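Local coordinates for protein glyoxalase III (glutathione-independent) (Candida albicans, PDB 4LRU) that converts methylglyoxal to D-lactate in a single step without glutathione, detoxifying the methylglyoxal that the cell's own metabolism produces, at residues P156-T167 against E195-W206. Sequence-based numbering, arbitrary orientation. Where two conformers were deposited one is given.
Sequences PLIKGKKITGFT and EGATYIEPEGPW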
# COMPACT_ATOMS: atom_id res chain seq x y z
N PRO A 156 1.94 16.23 -10.71
CA PRO A 156 1.90 14.95 -10.02
C PRO A 156 2.21 15.12 -8.53
O PRO A 156 3.12 15.86 -8.16
CB PRO A 156 2.98 14.14 -10.72
CG PRO A 156 2.95 14.66 -12.12
CD PRO A 156 2.68 16.14 -11.99
N LEU A 157 1.41 14.46 -7.70
CA LEU A 157 1.57 14.57 -6.26
C LEU A 157 3.01 14.28 -5.79
O LEU A 157 3.50 14.92 -4.86
CB LEU A 157 0.58 13.64 -5.58
CG LEU A 157 0.46 13.87 -4.06
CD1 LEU A 157 -0.96 13.61 -3.61
CD2 LEU A 157 1.42 12.98 -3.31
N ILE A 158 3.68 13.33 -6.43
CA ILE A 158 5.06 13.01 -6.07
C ILE A 158 6.12 13.66 -6.94
O ILE A 158 7.29 13.33 -6.82
CB ILE A 158 5.32 11.50 -5.98
CG1 ILE A 158 5.14 10.80 -7.33
CG2 ILE A 158 4.43 10.90 -4.91
CD1 ILE A 158 5.63 9.36 -7.37
N LYS A 159 5.74 14.61 -7.78
CA LYS A 159 6.74 15.35 -8.55
C LYS A 159 7.74 15.98 -7.59
O LYS A 159 7.34 16.68 -6.66
CB LYS A 159 6.12 16.44 -9.43
CG LYS A 159 7.15 17.18 -10.28
CD LYS A 159 6.51 18.06 -11.34
CE LYS A 159 7.52 18.77 -12.23
NZ LYS A 159 8.35 17.82 -13.03
N GLY A 160 9.02 15.75 -7.81
CA GLY A 160 10.06 16.40 -7.01
C GLY A 160 10.23 15.80 -5.61
O GLY A 160 10.99 16.34 -4.80
N LYS A 161 9.54 14.68 -5.35
CA LYS A 161 9.58 13.99 -4.07
C LYS A 161 10.42 12.72 -4.19
O LYS A 161 10.60 12.18 -5.29
CB LYS A 161 8.18 13.60 -3.61
CG LYS A 161 7.21 14.76 -3.48
CD LYS A 161 7.61 15.75 -2.40
CE LYS A 161 6.41 16.62 -2.03
NZ LYS A 161 6.82 17.97 -1.55
N LYS A 162 10.91 12.24 -3.06
CA LYS A 162 11.64 10.98 -2.99
C LYS A 162 10.70 9.88 -2.51
O LYS A 162 9.98 10.06 -1.53
CB LYS A 162 12.82 11.11 -2.03
CG LYS A 162 13.89 12.08 -2.50
CD LYS A 162 15.05 12.14 -1.52
CE LYS A 162 15.81 13.45 -1.59
NZ LYS A 162 15.89 14.01 -2.96
N ILE A 163 10.71 8.76 -3.22
CA ILE A 163 9.99 7.58 -2.82
C ILE A 163 10.84 6.34 -2.99
O ILE A 163 11.86 6.35 -3.68
CB ILE A 163 8.70 7.38 -3.63
CG1 ILE A 163 9.00 7.09 -5.10
CG2 ILE A 163 7.76 8.56 -3.44
CD1 ILE A 163 7.83 6.48 -5.83
N THR A 164 10.43 5.28 -2.32
CA THR A 164 10.94 3.96 -2.62
C THR A 164 9.77 3.00 -2.83
O THR A 164 8.61 3.42 -2.85
CB THR A 164 11.89 3.46 -1.52
OG1 THR A 164 12.62 2.32 -2.00
CG2 THR A 164 11.14 3.10 -0.26
N GLY A 165 10.09 1.74 -3.05
CA GLY A 165 9.09 0.71 -3.35
C GLY A 165 9.80 -0.50 -3.90
O GLY A 165 11.04 -0.53 -3.97
N PHE A 166 9.04 -1.48 -4.35
CA PHE A 166 9.59 -2.78 -4.71
C PHE A 166 10.64 -2.64 -5.81
O PHE A 166 10.45 -1.91 -6.78
CB PHE A 166 8.49 -3.75 -5.10
CG PHE A 166 8.88 -5.20 -4.95
CD1 PHE A 166 8.96 -5.79 -3.70
CD2 PHE A 166 9.25 -5.95 -6.05
CE1 PHE A 166 9.32 -7.10 -3.56
CE2 PHE A 166 9.61 -7.27 -5.91
CZ PHE A 166 9.66 -7.85 -4.66
N THR A 167 11.75 -3.33 -5.65
CA THR A 167 12.91 -3.14 -6.52
C THR A 167 12.75 -3.85 -7.86
O THR A 167 12.10 -4.89 -7.95
CB THR A 167 14.23 -3.62 -5.88
OG1 THR A 167 14.22 -5.05 -5.73
CG2 THR A 167 14.47 -2.94 -4.52
N GLU A 195 6.39 10.19 -13.12
CA GLU A 195 5.79 11.28 -12.35
C GLU A 195 6.78 12.40 -12.01
O GLU A 195 6.38 13.43 -11.46
CB GLU A 195 5.19 10.73 -11.05
CG GLU A 195 4.13 9.64 -11.21
CD GLU A 195 3.00 10.02 -12.16
OE1 GLU A 195 2.62 11.22 -12.18
OE2 GLU A 195 2.48 9.11 -12.87
N GLY A 196 8.05 12.22 -12.33
CA GLY A 196 9.07 13.23 -12.02
C GLY A 196 9.53 13.17 -10.57
O GLY A 196 10.03 14.17 -10.04
N ALA A 197 9.39 11.99 -9.96
CA ALA A 197 9.87 11.74 -8.61
C ALA A 197 11.28 11.18 -8.68
O ALA A 197 11.76 10.82 -9.76
CB ALA A 197 8.96 10.77 -7.88
N THR A 198 11.91 11.05 -7.52
CA THR A 198 13.21 10.39 -7.41
C THR A 198 12.99 9.08 -6.67
O THR A 198 12.52 9.06 -5.54
CB THR A 198 14.21 11.28 -6.64
OG1 THR A 198 14.47 12.47 -7.40
CG2 THR A 198 15.51 10.55 -6.42
N TYR A 199 13.33 7.97 -7.33
CA TYR A 199 13.28 6.67 -6.69
C TYR A 199 14.58 6.43 -5.91
O TYR A 199 15.68 6.55 -6.46
CB TYR A 199 13.07 5.57 -7.72
CG TYR A 199 13.07 4.18 -7.16
CD1 TYR A 199 11.93 3.65 -6.57
CD2 TYR A 199 14.21 3.39 -7.19
CE1 TYR A 199 11.92 2.37 -6.04
CE2 TYR A 199 14.21 2.12 -6.68
CZ TYR A 199 13.06 1.61 -6.11
OH TYR A 199 13.07 0.33 -5.59
N ILE A 200 14.43 6.08 -4.64
CA ILE A 200 15.56 5.72 -3.79
C ILE A 200 15.62 4.20 -3.63
O ILE A 200 14.69 3.60 -3.09
CB ILE A 200 15.44 6.37 -2.39
CG1 ILE A 200 15.20 7.88 -2.49
CG2 ILE A 200 16.69 6.07 -1.58
CD1 ILE A 200 16.32 8.63 -3.16
N GLU A 201 16.69 3.59 -4.13
CA GLU A 201 16.79 2.13 -4.13
C GLU A 201 17.45 1.66 -2.83
O GLU A 201 18.50 2.15 -2.45
CB GLU A 201 17.61 1.67 -5.34
CG GLU A 201 17.94 0.18 -5.35
CD GLU A 201 17.23 -0.59 -6.45
OE1 GLU A 201 16.85 0.03 -7.47
OE2 GLU A 201 17.06 -1.81 -6.30
N PRO A 202 16.82 0.69 -2.14
CA PRO A 202 17.48 0.09 -0.98
C PRO A 202 18.76 -0.63 -1.40
O PRO A 202 18.95 -0.96 -2.58
CB PRO A 202 16.45 -0.91 -0.47
CG PRO A 202 15.72 -1.32 -1.72
CD PRO A 202 15.60 -0.04 -2.50
N GLU A 203 19.64 -0.91 -0.45
CA GLU A 203 20.88 -1.60 -0.79
C GLU A 203 20.57 -2.98 -1.37
O GLU A 203 21.19 -3.41 -2.35
CB GLU A 203 21.74 -1.76 0.45
CG GLU A 203 22.19 -0.43 1.01
CD GLU A 203 23.54 -0.53 1.66
OE1 GLU A 203 24.47 0.16 1.21
OE2 GLU A 203 23.67 -1.34 2.59
N GLY A 204 19.59 -3.65 -0.78
CA GLY A 204 19.16 -4.96 -1.24
C GLY A 204 17.66 -5.06 -1.29
O GLY A 204 16.95 -4.31 -0.61
N PRO A 205 17.14 -6.01 -2.09
CA PRO A 205 15.71 -6.03 -2.39
C PRO A 205 14.82 -6.40 -1.21
O PRO A 205 13.62 -6.13 -1.27
CB PRO A 205 15.60 -7.10 -3.48
CG PRO A 205 16.81 -7.95 -3.29
CD PRO A 205 17.88 -6.97 -2.91
N TRP A 206 15.40 -7.03 -0.19
CA TRP A 206 14.64 -7.53 0.95
C TRP A 206 14.88 -6.73 2.23
O TRP A 206 14.48 -7.14 3.32
CB TRP A 206 14.93 -9.01 1.18
CG TRP A 206 14.89 -9.81 -0.09
CD1 TRP A 206 15.91 -10.52 -0.62
CD2 TRP A 206 13.79 -9.92 -1.01
NE1 TRP A 206 15.52 -11.08 -1.81
CE2 TRP A 206 14.22 -10.75 -2.07
CE3 TRP A 206 12.49 -9.42 -1.04
CZ2 TRP A 206 13.41 -11.07 -3.15
CZ3 TRP A 206 11.67 -9.75 -2.12
CH2 TRP A 206 12.14 -10.57 -3.16
O HOH W 1 6.53 15.43 -13.67
O HOH W 2 12.37 -5.57 -3.54
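Backbone hydrogen bonds join Lys161 and Ile163 to Thr198 and Ile200 as a short parallel ladder. Thr198 N gives to Lys161 O (2.8 Å), Thr198 O receives Ile163 N, and Ile163 O receives Ile200 N. Ahead of the ladder, the type II turn 158-161 presents Gly160 N to Gly196 O, just past the end of helix 188-195, at 2.9 Å but from well above the carbonyl plane.

Two side-chain hydroxyls continue the pairing beyond the Ile163-Tyr199 bridge. Thr164 OG1, set anti to its own nitrogen (chi1 -166°), donates to Ile200 O over 2.7 Å almost in line with the carbonyl. The Tyr199 ring reaches along 163-165, and its OH donates to Gly165 O at 2.7 Å; this oxygen lies at the ring edge, in plane. Farther on, water 2 links Thr167 N to Pro205 O, while Thr167 OG1 caps Gly170 N.

Apolar contacts fill in both ends. Ile158 lays CG1 and CD1 against Glu195 CB and Ala197 CB; the Glu195 carboxylate turns to Asn147 N. Thr167 CG2 presses tightly on Pro202 CG (3.5 Å), and the Phe166 ring meets Trp206 CZ3 obliquely, with centroids 5.9 Å apart.

The pair forms its own small sheet beside the central one, touching Val211; Lys162 N bonds to Asp213 OD2 on edge strand 210-213, Thr164 N to Thr218 OG1 on the next strand in. Phe166 touches Cys139, His140 and Glu171, the inferred active-site residues, so hydrogen bonds between neutral groups join the segment reaching them to 195-206.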